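Local atomic coordinates of lectin (Lotus tetragonolobus, PDB entry 2EIG), a protein that probably binds L-fucose-bearing glycans, as a calcium- and manganese-containing seed lectin of the legume family that assembles from four chains. Residues D25-M30 and D217-S222; L14-D19 and S41-A46; F68-V73 and W151-G156; F84-W89 and V200-S205. All coordinates share one frame; numbering follows the deposited sequence.

Contact 1 of 4, residues D25-M30 and D217-S222; sequences DGRLAM and DIYSWS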
loop_
_atom_site.group_PDB
_atom_site.type_symbol
_atom_site.label_atom_id
_atom_site.label_comp_id
_atom_site.label_asym_id
_atom_site.label_seq_id
_atom_site.Cartn_x
_atom_site.Cartn_y
_atom_site.Cartn_z
ATOM N N ASP A 25 -40.312 -5.573 -5.152
ATOM C CA ASP A 25 -39.686 -6.560 -4.261
ATOM C C ASP A 25 -38.591 -5.926 -3.398
ATOM O O ASP A 25 -37.568 -6.576 -3.166
ATOM C CB ASP A 25 -39.012 -7.703 -5.054
ATOM C CG ASP A 25 -39.991 -8.626 -5.764
ATOM O OD1 ASP A 25 -41.185 -8.617 -5.412
ATOM O OD2 ASP A 25 -39.522 -9.383 -6.667
ATOM N N GLY A 26 -38.786 -4.679 -2.977
ATOM C CA GLY A 26 -37.821 -3.988 -2.130
ATOM C C GLY A 26 -36.434 -3.754 -2.732
ATOM O O GLY A 26 -35.450 -3.735 -2.016
ATOM N N ARG A 27 -36.341 -3.580 -4.048
ATOM C CA ARG A 27 -35.014 -3.385 -4.636
ATOM C C ARG A 27 -34.743 -1.914 -4.948
ATOM O O ARG A 27 -35.672 -1.128 -5.098
ATOM C CB ARG A 27 -34.714 -4.403 -5.761
ATOM C CG ARG A 27 -35.084 -4.056 -7.161
ATOM C CD ARG A 27 -35.343 -5.394 -7.901
ATOM N NE ARG A 27 -34.763 -5.474 -9.253
ATOM C CZ ARG A 27 -34.631 -6.605 -9.965
ATOM N NH1 ARG A 27 -34.074 -6.578 -11.187
ATOM N NH2 ARG A 27 -35.049 -7.774 -9.462
ATOM N N LEU A 28 -33.473 -1.528 -4.943
ATOM C CA LEU A 28 -33.103 -0.172 -5.242
ATOM C C LEU A 28 -32.756 -0.046 -6.732
ATOM O O LEU A 28 -31.740 -0.568 -7.192
ATOM C CB LEU A 28 -31.946 0.278 -4.330
ATOM C CG LEU A 28 -31.308 1.631 -4.719
ATOM C CD1 LEU A 28 -32.330 2.805 -4.837
ATOM C CD2 LEU A 28 -30.220 1.918 -3.677
ATOM N N ALA A 29 -33.623 0.630 -7.485
ATOM C CA ALA A 29 -33.464 0.678 -8.930
ATOM C C ALA A 29 -32.859 2.011 -9.371
ATOM O O ALA A 29 -33.327 3.088 -9.000
ATOM C CB ALA A 29 -34.730 0.433 -9.613
ATOM N N MET A 30 -31.811 1.907 -10.178
ATOM C CA MET A 30 -31.042 3.092 -10.538
ATOM C C MET A 30 -30.618 2.860 -11.984
ATOM O O MET A 30 -29.528 2.383 -12.226
ATOM C CB MET A 30 -29.792 3.196 -9.636
ATOM C CG MET A 30 -30.118 3.350 -8.143
ATOM S SD MET A 30 -28.618 3.444 -7.209
ATOM C CE MET A 30 -28.093 5.143 -7.605
ATOM N N ASP A 217 -29.789 -2.610 -10.364
ATOM C CA ASP A 217 -30.745 -2.867 -9.311
ATOM C C ASP A 217 -29.949 -3.472 -8.233
ATOM O O ASP A 217 -29.266 -4.497 -8.427
ATOM C CB ASP A 217 -31.791 -3.876 -9.753
ATOM C CG ASP A 217 -32.592 -3.385 -10.897
ATOM O OD1 ASP A 217 -32.787 -4.180 -11.841
ATOM O OD2 ASP A 217 -33.013 -2.203 -10.862
ATOM N N ILE A 218 -30.072 -2.814 -7.097
ATOM C CA ILE A 218 -29.369 -3.147 -5.891
ATOM C C ILE A 218 -30.374 -3.800 -4.983
ATOM O O ILE A 218 -31.456 -3.255 -4.741
ATOM C CB ILE A 218 -28.825 -1.856 -5.223
ATOM C CG1 ILE A 218 -27.933 -1.075 -6.211
ATOM C CG2 ILE A 218 -28.035 -2.194 -3.936
ATOM C CD1 ILE A 218 -27.536 0.309 -5.684
ATOM N N TYR A 219 -29.965 -4.931 -4.422
ATOM C CA TYR A 219 -30.836 -5.771 -3.649
ATOM C C TYR A 219 -30.682 -5.622 -2.148
ATOM O O TYR A 219 -31.616 -5.907 -1.393
ATOM C CB TYR A 219 -30.587 -7.210 -4.025
ATOM C CG TYR A 219 -30.754 -7.425 -5.502
ATOM C CD1 TYR A 219 -29.776 -8.040 -6.225
ATOM C CD2 TYR A 219 -31.910 -6.957 -6.174
ATOM C CE1 TYR A 219 -29.912 -8.229 -7.593
ATOM C CE2 TYR A 219 -32.062 -7.127 -7.545
ATOM C CZ TYR A 219 -31.062 -7.769 -8.241
ATOM O OH TYR A 219 -31.204 -7.972 -9.578
ATOM N N SER A 220 -29.481 -5.244 -1.719
ATOM C CA SER A 220 -29.125 -5.240 -0.306
ATOM C C SER A 220 -27.909 -4.372 -0.114
ATOM O O SER A 220 -27.143 -4.130 -1.057
ATOM C CB SER A 220 -28.855 -6.685 0.229
ATOM O OG SER A 220 -27.604 -7.233 -0.183
ATOM N N TRP A 221 -27.702 -3.921 1.111
ATOM C CA TRP A 221 -26.574 -3.027 1.356
ATOM C C TRP A 221 -26.390 -2.919 2.844
ATOM O O TRP A 221 -27.329 -2.613 3.563
ATOM C CB TRP A 221 -26.845 -1.647 0.722
ATOM C CG TRP A 221 -25.740 -0.609 0.908
ATOM C CD1 TRP A 221 -24.386 -0.819 0.934
ATOM C CD2 TRP A 221 -25.930 0.804 0.982
ATOM N NE1 TRP A 221 -23.719 0.381 1.087
ATOM C CE2 TRP A 221 -24.649 1.397 1.071
ATOM C CE3 TRP A 221 -27.074 1.639 0.947
ATOM C CZ2 TRP A 221 -24.477 2.793 1.166
ATOM C CZ3 TRP A 221 -26.903 3.013 1.050
ATOM C CH2 TRP A 221 -25.600 3.575 1.155
ATOM N N SER A 222 -25.174 -3.187 3.307
ATOM C CA SER A 222 -24.830 -3.041 4.701
ATOM C C SER A 222 -23.572 -2.172 4.691
ATOM O O SER A 222 -22.816 -2.134 3.710
ATOM C CB SER A 222 -24.626 -4.412 5.423
ATOM O OG SER A 222 -23.576 -5.167 4.795
HETATM O O HOH W 1 -33.917 -6.312 -2.457
HETATM O O HOH W 2 -32.291 -0.184 -12.769
#
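Arg27, Leu28 and Ala29 form a short strand along Asp217-Tyr219 of the long strand 214-226, a largely buried antiparallel pairing inside one of the two sheets. Leu28 and Ile218 are the hydrogen-bonded pair: Leu28 N reaches Ile218 O at 2.7 Å, in the carbonyl plane, and Ile218 N returns the bond to Leu28 O at 2.8 Å. On the inner face their side chains run alongside each other, Leu28 CD2 resting 3.7 Å from Ile218 CD1, and Met30 SD touches the same methyl. This cluster turns into the core of the legume-lectin sandwich, where Met30 and Ile218 meet Phe204 of the facing sheet. The other face, with Ala29 and Asp217, carries the charged pair. Arg27 NH1 donates to Asp217 OD1 at 2.8 Å in a salt bridge that is fairly straight (162°) yet lands 49° out of the carboxylate plane; OD1 also pairs with Arg215. Asp217 OD2 lies against Ala29 CB and accepts from a water. A bend at chi3 lays the Arg27 guanidinium beside the Tyr219 ring, with Tyr219 CE2 3.6 Å from Arg27 CZ over one guanidinium face; the two planes stand 78° apart. Beyond Arg27 the strands part, and a water donating to both Gly26 O and Tyr219 O spans the gap. There Tyr219 and Ser220 both face Ser67, a classic beta bulge.

Contact 2 of 4, residues L14-D19 and S41-A46; sequences LIFQGD and SHALYA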
loop_
_atom_site.group_PDB
_atom_site.type_symbol
_atom_site.label_atom_id
_atom_site.label_comp_id
_atom_site.label_asym_id
_atom_site.label_seq_id
_atom_site.Cartn_x
_atom_site.Cartn_y
_atom_site.Cartn_z
ATOM N N LEU A 14 -32.826 6.672 3.390
ATOM C CA LEU A 14 -32.031 7.092 2.216
ATOM C C LEU A 14 -32.558 8.378 1.574
ATOM O O LEU A 14 -33.712 8.758 1.772
ATOM C CB LEU A 14 -31.951 5.969 1.136
ATOM C CG LEU A 14 -31.412 4.580 1.498
ATOM C CD1 LEU A 14 -31.468 3.632 0.239
ATOM C CD2 LEU A 14 -29.979 4.635 2.035
ATOM N N ILE A 15 -31.686 9.021 0.797
ATOM C CA ILE A 15 -32.040 10.136 -0.049
ATOM C C ILE A 15 -31.953 9.642 -1.489
ATOM O O ILE A 15 -30.946 9.041 -1.896
ATOM C CB ILE A 15 -31.083 11.345 0.129
ATOM C CG1 ILE A 15 -31.149 11.889 1.583
ATOM C CG2 ILE A 15 -31.380 12.434 -0.920
ATOM C CD1 ILE A 15 -29.942 12.808 1.935
ATOM N N PHE A 16 -33.032 9.844 -2.228
ATOM C CA PHE A 16 -33.061 9.479 -3.632
ATOM C C PHE A 16 -33.076 10.721 -4.477
ATOM O O PHE A 16 -33.826 11.654 -4.181
ATOM C CB PHE A 16 -34.315 8.671 -3.926
ATOM C CG PHE A 16 -34.462 7.505 -3.073
ATOM C CD1 PHE A 16 -33.970 6.281 -3.478
ATOM C CD2 PHE A 16 -35.112 7.609 -1.837
ATOM C CE1 PHE A 16 -34.092 5.179 -2.672
ATOM C CE2 PHE A 16 -35.252 6.505 -1.022
ATOM C CZ PHE A 16 -34.749 5.280 -1.447
ATOM N N GLN A 17 -32.231 10.734 -5.509
ATOM C CA GLN A 17 -32.093 11.874 -6.403
ATOM C C GLN A 17 -32.145 11.322 -7.794
ATOM O O GLN A 17 -31.744 10.181 -8.027
ATOM C CB GLN A 17 -30.790 12.644 -6.185
ATOM C CG GLN A 17 -30.493 12.881 -4.680
ATOM C CD GLN A 17 -29.389 13.876 -4.463
ATOM O OE1 GLN A 17 -29.064 14.261 -3.320
ATOM N NE2 GLN A 17 -28.794 14.321 -5.559
ATOM N N GLY A 18 -32.703 12.120 -8.684
ATOM C CA GLY A 18 -32.918 11.747 -10.061
ATOM C C GLY A 18 -33.819 10.529 -10.173
ATOM O O GLY A 18 -34.894 10.452 -9.540
ATOM N N ASP A 19 -33.345 9.569 -10.964
ATOM C CA ASP A 19 -34.126 8.378 -11.342
ATOM C C ASP A 19 -34.042 7.215 -10.375
ATOM O O ASP A 19 -34.526 6.115 -10.669
ATOM C CB ASP A 19 -33.800 8.006 -12.799
ATOM C CG ASP A 19 -34.250 9.115 -13.752
ATOM O OD1 ASP A 19 -33.448 9.814 -14.383
ATOM O OD2 ASP A 19 -35.440 9.381 -13.757
ATOM N N SER A 41 -29.095 8.711 -11.387
ATOM C CA SER A 41 -29.680 8.320 -10.123
ATOM C C SER A 41 -28.620 8.331 -9.048
ATOM O O SER A 41 -27.544 7.741 -9.231
ATOM C CB SER A 41 -30.139 6.845 -10.230
ATOM O OG SER A 41 -31.099 6.715 -11.263
ATOM N N HIS A 42 -28.973 8.923 -7.913
ATOM C CA HIS A 42 -28.221 8.877 -6.681
ATOM C C HIS A 42 -29.112 8.266 -5.620
ATOM O O HIS A 42 -30.291 8.540 -5.583
ATOM C CB HIS A 42 -27.873 10.291 -6.256
ATOM C CG HIS A 42 -26.644 10.805 -6.918
ATOM N ND1 HIS A 42 -25.844 11.771 -6.350
ATOM C CD2 HIS A 42 -26.016 10.398 -8.042
ATOM C CE1 HIS A 42 -24.801 11.979 -7.137
ATOM N NE2 HIS A 42 -24.880 11.152 -8.167
ATOM N N ALA A 43 -28.548 7.418 -4.786
ATOM C CA ALA A 43 -29.258 6.893 -3.622
ATOM C C ALA A 43 -28.218 6.934 -2.518
ATOM O O ALA A 43 -27.208 6.191 -2.546
ATOM C CB ALA A 43 -29.741 5.464 -3.861
ATOM N N LEU A 44 -28.435 7.839 -1.575
ATOM C CA LEU A 44 -27.442 8.086 -0.526
ATOM C C LEU A 44 -28.008 7.655 0.797
ATOM O O LEU A 44 -29.200 7.854 1.062
ATOM C CB LEU A 44 -27.126 9.582 -0.450
ATOM C CG LEU A 44 -26.720 10.240 -1.787
ATOM C CD1 LEU A 44 -26.309 11.666 -1.489
ATOM C CD2 LEU A 44 -25.570 9.495 -2.474
ATOM N N TYR A 45 -27.158 7.135 1.668
ATOM C CA TYR A 45 -27.541 7.051 3.049
ATOM C C TYR A 45 -27.906 8.485 3.513
ATOM O O TYR A 45 -27.195 9.448 3.210
ATOM C CB TYR A 45 -26.447 6.425 3.904
ATOM C CG TYR A 45 -26.842 6.242 5.340
ATOM C CD1 TYR A 45 -27.966 5.450 5.689
ATOM C CD2 TYR A 45 -26.079 6.823 6.363
ATOM C CE1 TYR A 45 -28.318 5.275 7.018
ATOM C CE2 TYR A 45 -26.428 6.646 7.718
ATOM C CZ TYR A 45 -27.549 5.891 8.017
ATOM O OH TYR A 45 -27.894 5.690 9.310
ATOM N N ALA A 46 -29.018 8.622 4.241
ATOM C CA ALA A 46 -29.511 9.971 4.541
ATOM C C ALA A 46 -28.852 10.710 5.715
ATOM O O ALA A 46 -29.295 11.790 6.076
ATOM C CB ALA A 46 -31.033 9.953 4.689
#
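Ile15 and Gln17 join Leu44 and His42 through four backbone hydrogen bonds that zip strand 14-18, outermost in its sheet within this chain, antiparallel to strand 39-50. Ile15 N to Leu44 O and Leu44 N to Ile15 O are both 2.8 Å and lie in the carbonyl planes, whereas His42 N comes to Gln17 O from 43° out of the carbonyl plane.

The close-packed part is the face around Leu14 and Ala43. With CG anti to the carbonyl carbon (chi1 -56°), Leu14 CD2 swings under the neighbouring strand to 3.6 Å from Tyr45 CA and meets the Tyr45 ring at its edge. Trp221 of the facing sheet covers Leu14, while Tyr45 stacks on Phe3. Partly exposed Phe16 is the looser end, its CD1 4.3 Å from Ala43 CB.

On the opposite face His42 and Leu44 are buried, but Ile15 and Gln17 are partly open to solvent. Gln17 CB and His42 CB touch at 3.7 Å; beyond them the extended glutamine crosses the imidazole with amide and ring planes 28° apart, and His42 NE2 is held by Gly103 O instead. Ile15 CG1 rests on Ala46 CB at 3.7 Å where the pairing runs out. Towards Asp19, whose CB sits 3.4 Å from Ser41 OG, Gly18 takes a positive phi. Such an antiparallel strand belongs to the legume-lectin jelly roll, bordering the seven-stranded sheet within this chain.

Contact 3 of 4, residues F68-V73 and W151-G156; sequences FIVSNV and WNRVSG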
loop_
_atom_site.group_PDB
_atom_site.type_symbol
_atom_site.label_atom_id
_atom_site.label_comp_id
_atom_site.label_asym_id
_atom_site.label_seq_id
_atom_site.Cartn_x
_atom_site.Cartn_y
_atom_site.Cartn_z
ATOM N N PHE A 68 -26.113 -6.635 -6.078
ATOM C CA PHE A 68 -26.722 -5.886 -7.161
ATOM C C PHE A 68 -26.710 -6.740 -8.427
ATOM O O PHE A 68 -25.956 -7.702 -8.542
ATOM C CB PHE A 68 -26.009 -4.548 -7.377
ATOM C CG PHE A 68 -24.645 -4.687 -7.996
ATOM C CD1 PHE A 68 -24.485 -4.569 -9.394
ATOM C CD2 PHE A 68 -23.533 -4.942 -7.200
ATOM C CE1 PHE A 68 -23.216 -4.727 -9.991
ATOM C CE2 PHE A 68 -22.203 -5.091 -7.780
ATOM C CZ PHE A 68 -22.083 -4.979 -9.188
ATOM N N ILE A 69 -27.574 -6.402 -9.364
ATOM C CA ILE A 69 -27.492 -7.005 -10.667
ATOM C C ILE A 69 -27.640 -5.856 -11.700
ATOM O O ILE A 69 -28.465 -4.959 -11.522
ATOM C CB ILE A 69 -28.585 -8.071 -10.884
ATOM C CG1 ILE A 69 -28.300 -9.396 -10.117
ATOM C CG2 ILE A 69 -28.660 -8.364 -12.275
ATOM C CD1 ILE A 69 -29.467 -10.624 -10.087
ATOM N N VAL A 70 -26.830 -5.898 -12.759
ATOM C CA VAL A 70 -27.045 -5.060 -13.944
ATOM C C VAL A 70 -27.650 -5.886 -15.063
ATOM O O VAL A 70 -27.267 -7.048 -15.272
ATOM C CB VAL A 70 -25.752 -4.282 -14.402
ATOM C CG1 VAL A 70 -25.178 -3.495 -13.202
ATOM C CG2 VAL A 70 -24.684 -5.220 -14.986
ATOM N N SER A 71 -28.630 -5.304 -15.748
ATOM C CA SER A 71 -29.416 -6.045 -16.730
ATOM C C SER A 71 -29.541 -5.290 -18.009
ATOM O O SER A 71 -29.794 -4.072 -18.005
ATOM C CB SER A 71 -30.808 -6.363 -16.190
ATOM O OG SER A 71 -30.671 -7.139 -15.042
ATOM N N ASN A 72 -29.384 -6.032 -19.102
ATOM C CA ASN A 72 -29.609 -5.491 -20.459
ATOM C C ASN A 72 -31.052 -5.027 -20.656
ATOM O O ASN A 72 -31.946 -5.543 -20.039
ATOM C CB ASN A 72 -29.319 -6.562 -21.521
ATOM C CG ASN A 72 -27.872 -6.934 -21.601
ATOM O OD1 ASN A 72 -27.041 -6.408 -20.866
ATOM N ND2 ASN A 72 -27.554 -7.890 -22.501
ATOM N N VAL A 73 -31.249 -4.031 -21.502
ATOM C CA VAL A 73 -32.561 -3.523 -21.823
ATOM C C VAL A 73 -32.697 -3.523 -23.347
ATOM O O VAL A 73 -31.805 -3.031 -24.048
ATOM C CB VAL A 73 -32.751 -2.030 -21.403
ATOM C CG1 VAL A 73 -34.191 -1.561 -21.701
ATOM C CG2 VAL A 73 -32.404 -1.794 -19.959
ATOM N N TRP A 151 -14.163 -6.791 -15.768
ATOM C CA TRP A 151 -15.395 -7.263 -15.178
ATOM C C TRP A 151 -16.190 -8.032 -16.248
ATOM O O TRP A 151 -16.521 -7.485 -17.282
ATOM C CB TRP A 151 -16.214 -6.089 -14.592
ATOM C CG TRP A 151 -17.611 -6.404 -14.171
ATOM C CD1 TRP A 151 -18.054 -7.563 -13.625
ATOM C CD2 TRP A 151 -18.759 -5.523 -14.220
ATOM N NE1 TRP A 151 -19.398 -7.488 -13.361
ATOM C CE2 TRP A 151 -19.863 -6.252 -13.732
ATOM C CE3 TRP A 151 -18.956 -4.204 -14.641
ATOM C CZ2 TRP A 151 -21.143 -5.697 -13.614
ATOM C CZ3 TRP A 151 -20.206 -3.662 -14.550
ATOM C CH2 TRP A 151 -21.300 -4.414 -14.036
ATOM N N ASN A 152 -16.416 -9.320 -15.983
ATOM C CA ASN A 152 -17.280 -10.141 -16.812
ATOM C C ASN A 152 -18.700 -9.724 -16.590
ATOM O O ASN A 152 -19.417 -10.324 -15.797
ATOM C CB ASN A 152 -17.125 -11.602 -16.406
ATOM C CG ASN A 152 -17.892 -12.550 -17.326
ATOM O OD1 ASN A 152 -17.974 -12.323 -18.545
ATOM N ND2 ASN A 152 -18.456 -13.629 -16.741
ATOM N N ARG A 153 -19.149 -8.692 -17.264
ATOM C CA ARG A 153 -20.494 -8.226 -16.892
ATOM C C ARG A 153 -21.482 -9.251 -17.473
ATOM O O ARG A 153 -21.393 -9.582 -18.652
ATOM C CB ARG A 153 -20.735 -6.827 -17.395
ATOM C CG ARG A 153 -22.147 -6.387 -17.346
ATOM C CD ARG A 153 -22.325 -5.200 -18.274
ATOM N NE ARG A 153 -23.692 -4.678 -18.274
ATOM C CZ ARG A 153 -24.704 -5.203 -18.969
ATOM N NH1 ARG A 153 -24.550 -6.302 -19.683
ATOM N NH2 ARG A 153 -25.892 -4.642 -18.930
ATOM N N VAL A 154 -22.380 -9.766 -16.622
ATOM C CA VAL A 154 -23.388 -10.755 -17.064
ATOM C C VAL A 154 -24.741 -10.163 -16.736
ATOM O O VAL A 154 -25.094 -9.947 -15.566
ATOM C CB VAL A 154 -23.190 -12.209 -16.406
ATOM C CG1 VAL A 154 -24.327 -13.194 -16.787
ATOM C CG2 VAL A 154 -21.796 -12.815 -16.753
ATOM N N SER A 155 -25.512 -9.926 -17.778
ATOM C CA SER A 155 -26.864 -9.402 -17.618
ATOM C C SER A 155 -27.730 -10.205 -16.663
ATOM O O SER A 155 -27.928 -11.409 -16.841
ATOM C CB SER A 155 -27.555 -9.335 -18.964
ATOM O OG SER A 155 -28.808 -8.726 -18.825
ATOM N N GLY A 156 -28.256 -9.536 -15.647
ATOM C CA GLY A 156 -29.135 -10.194 -14.679
ATOM C C GLY A 156 -28.430 -11.017 -13.648
ATOM O O GLY A 156 -29.081 -11.588 -12.749
HETATM O O HOH W 3 -25.001 -8.278 -13.274
#
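The Arg153 guanidinium and the Asn72 amide lie almost in one plane, 12° apart, with Asn72 OD1 at the guanidinium edge. Both end nitrogens of Arg153 grip Asn72 OD1, NH1 at 2.8 Å and NH2 at 2.9 Å; NH2 also has a salt bridge to Glu214. The indole of Trp151 carries Arg153 CB over the centre of one face, and its benzene corner meets Val70 CG2, 3.6 Å from Trp151 CH2. At the edge of the Phe68 ring is Trp151 CZ2, in loose contact. Val70 CG2 fills the angle between the indole and the extended arginine, also lying 3.5 Å from Arg153 NE.

Polar bonds tie down the far end of the loop. Ser155 OG is turned back to Asn72 N, which donates to it at 2.8 Å in a nearly straight bond of 173°. Gly156 N bonds to Val70 O at 2.7 Å, and Ser155 CA-H leans on that same oxygen. A water accepting from Val70 N and donating to Val154 O bridges the strand and the loop.

The loop, running at 80° to the strand, lacks regular secondary structure and includes an inverse gamma turn centred on Asn152. It connects strand 147-150 of one sheet to strand 159-166 of the other, a sheet-to-sheet crossing of the legume-lectin sandwich, with the side chain of Trp151 about 9 Å from each of the bound manganese and calcium ions.

Contact 4 of 4, residues F84-W89 and V200-S205; sequences FFLAPW and VSVGFS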
loop_
_atom_site.group_PDB
_atom_site.type_symbol
_atom_site.label_atom_id
_atom_site.label_comp_id
_atom_site.label_asym_id
_atom_site.label_seq_id
_atom_site.Cartn_x
_atom_site.Cartn_y
_atom_site.Cartn_z
ATOM N N PHE A 84 -20.472 2.708 -6.122
ATOM C CA PHE A 84 -20.463 3.075 -4.742
ATOM C C PHE A 84 -19.475 4.248 -4.548
ATOM O O PHE A 84 -18.334 4.200 -5.018
ATOM C CB PHE A 84 -20.044 1.912 -3.818
ATOM C CG PHE A 84 -19.924 2.341 -2.370
ATOM C CD1 PHE A 84 -21.075 2.472 -1.571
ATOM C CD2 PHE A 84 -18.698 2.709 -1.839
ATOM C CE1 PHE A 84 -20.976 2.903 -0.265
ATOM C CE2 PHE A 84 -18.578 3.134 -0.540
ATOM C CZ PHE A 84 -19.715 3.220 0.273
ATOM N N PHE A 85 -19.920 5.284 -3.872
ATOM C CA PHE A 85 -19.136 6.490 -3.713
ATOM C C PHE A 85 -19.323 7.233 -2.374
ATOM O O PHE A 85 -20.391 7.177 -1.727
ATOM C CB PHE A 85 -19.273 7.467 -4.919
ATOM C CG PHE A 85 -20.527 8.355 -4.923
ATOM C CD1 PHE A 85 -20.399 9.721 -4.862
ATOM C CD2 PHE A 85 -21.812 7.819 -5.110
ATOM C CE1 PHE A 85 -21.519 10.587 -4.941
ATOM C CE2 PHE A 85 -22.962 8.676 -5.156
ATOM C CZ PHE A 85 -22.809 10.054 -5.099
ATOM N N LEU A 86 -18.220 7.852 -1.965
ATOM C CA LEU A 86 -18.147 8.868 -0.946
ATOM C C LEU A 86 -17.943 10.207 -1.617
ATOM O O LEU A 86 -17.088 10.359 -2.553
ATOM C CB LEU A 86 -16.937 8.638 -0.034
ATOM C CG LEU A 86 -17.057 7.527 1.010
ATOM C CD1 LEU A 86 -17.226 6.188 0.323
ATOM C CD2 LEU A 86 -15.763 7.506 1.837
ATOM N N ALA A 87 -18.701 11.176 -1.146
ATOM C CA ALA A 87 -18.623 12.554 -1.644
ATOM C C ALA A 87 -18.933 13.526 -0.487
ATOM O O ALA A 87 -19.644 13.143 0.453
ATOM C CB ALA A 87 -19.555 12.755 -2.772
ATOM N N PRO A 88 -18.428 14.776 -0.578
ATOM C CA PRO A 88 -18.689 15.767 0.417
ATOM C C PRO A 88 -20.152 15.786 0.738
ATOM O O PRO A 88 -21.011 15.837 -0.150
ATOM C CB PRO A 88 -18.279 17.083 -0.293
ATOM C CG PRO A 88 -17.095 16.648 -1.061
ATOM C CD PRO A 88 -17.619 15.352 -1.676
ATOM N N TRP A 89 -20.458 15.709 2.015
ATOM C CA TRP A 89 -21.860 15.858 2.400
ATOM C C TRP A 89 -22.428 17.208 1.869
ATOM O O TRP A 89 -21.755 18.236 1.900
ATOM C CB TRP A 89 -22.065 15.657 3.897
ATOM C CG TRP A 89 -23.509 15.736 4.231
ATOM C CD1 TRP A 89 -24.184 16.832 4.700
ATOM C CD2 TRP A 89 -24.488 14.694 4.060
ATOM N NE1 TRP A 89 -25.517 16.526 4.862
ATOM C CE2 TRP A 89 -25.732 15.221 4.482
ATOM C CE3 TRP A 89 -24.437 13.368 3.576
ATOM C CZ2 TRP A 89 -26.919 14.449 4.456
ATOM C CZ3 TRP A 89 -25.602 12.614 3.574
ATOM C CH2 TRP A 89 -26.816 13.144 4.035
ATOM N N VAL A 200 -19.280 12.861 4.906
ATOM C CA VAL A 200 -19.548 12.512 3.521
ATOM C C VAL A 200 -20.901 11.822 3.397
ATOM O O VAL A 200 -21.481 11.380 4.376
ATOM C CB VAL A 200 -18.402 11.631 2.914
ATOM C CG1 VAL A 200 -17.069 12.390 2.898
ATOM C CG2 VAL A 200 -18.237 10.311 3.672
ATOM N N SER A 201 -21.415 11.762 2.175
ATOM C CA SER A 201 -22.456 10.823 1.897
ATOM C C SER A 201 -21.744 9.555 1.533
ATOM O O SER A 201 -20.575 9.560 1.083
ATOM C CB SER A 201 -23.338 11.317 0.758
ATOM O OG SER A 201 -22.546 11.521 -0.415
ATOM N N VAL A 202 -22.428 8.455 1.835
ATOM C CA VAL A 202 -22.126 7.155 1.223
ATOM C C VAL A 202 -23.368 6.799 0.476
ATOM O O VAL A 202 -24.513 7.144 0.901
ATOM C CB VAL A 202 -21.729 6.053 2.259
ATOM C CG1 VAL A 202 -20.462 6.494 2.944
ATOM C CG2 VAL A 202 -22.875 5.816 3.325
ATOM N N GLY A 203 -23.152 6.118 -0.638
ATOM C CA GLY A 203 -24.231 5.681 -1.463
ATOM C C GLY A 203 -23.816 5.358 -2.875
ATOM O O GLY A 203 -22.679 4.988 -3.171
ATOM N N PHE A 204 -24.790 5.459 -3.760
ATOM C CA PHE A 204 -24.621 4.961 -5.111
ATOM C C PHE A 204 -25.005 6.019 -6.095
ATOM O O PHE A 204 -25.876 6.837 -5.831
ATOM C CB PHE A 204 -25.507 3.732 -5.348
ATOM C CG PHE A 204 -25.262 2.629 -4.382
ATOM C CD1 PHE A 204 -26.057 2.513 -3.226
ATOM C CD2 PHE A 204 -24.238 1.683 -4.614
ATOM C CE1 PHE A 204 -25.827 1.479 -2.327
ATOM C CE2 PHE A 204 -24.013 0.634 -3.692
ATOM C CZ PHE A 204 -24.827 0.546 -2.550
ATOM N N SER A 205 -24.336 5.978 -7.240
ATOM C CA SER A 205 -24.694 6.773 -8.360
ATOM C C SER A 205 -24.694 5.870 -9.573
ATOM O O SER A 205 -23.835 4.990 -9.710
ATOM C CB SER A 205 -23.674 7.908 -8.543
ATOM O OG SER A 205 -23.995 8.623 -9.691
HETATM O O HOH W 4 -22.130 9.239 -1.713
#
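Phe84 turns its ring edge to the face of Phe204 in a T-shaped pair, centroids 5.9 Å apart and planes at 72°, on the inner face of two antiparallel central strands. Phe84 CG is anti to the backbone N (chi1 175°), which lays the ring along its neighbour strand, so that CD1 approaches Phe204 CE2 at 4.1 Å and CZ reaches Val202 CB. Leu86 stands alongside Val202 and crosses Val200, its CG 4.0 Å from both Val202 CG1 and Val200 CG2. This row of apolar groups forms part of the hydrophobic core of the legume-lectin beta sandwich, with Trp221, Phe62 and Phe66 of the opposing sheet packed against it.

On the other face, the Phe85 ring edge points at Phe204 C, in the backbone, and Phe85 CE2 touches Ser205 CB at 3.5 Å; His42 adds an edge-to-face partner. A water sits over the centre of one Phe85 face, donates to Phe85 O at 2.7 Å and is also hydrogen-bonded to Ser201 OG. Gly203 lies opposite Phe85, and Phe85 N bonds to Gly203 O at 2.9 Å; the return bond is weak. Past Pro88 the Trp89 indole presents its edge to Ser201, CE3 lying 3.6 Å from Ser201 CA.

Overall arrangement
The four contacts span both sheets of one legume-lectin domain. Contacts 2 and 4 share the seven-stranded sheet, where strands 39-50 and 199-208 are neighbours; their centres are 10 Å apart. Contacts 1 and 3 reach the other sheet through the adjacent strands 214-226 and 61-72, with centres 14 Å apart. Contact 1 packs across the sandwich on contacts 2 and 4, whereas contacts 3 and 4 do not touch, their centres about 22 Å apart. Along the chain contacts 1 and 2 cross, as do 3 and 4; contact 2 closes before contacts 3 and 4 open, while contact 1, its segments 187 residues apart at their closest ends, encloses both. Strands distant in sequence are thereby knitted into one metal-carrying sandwich.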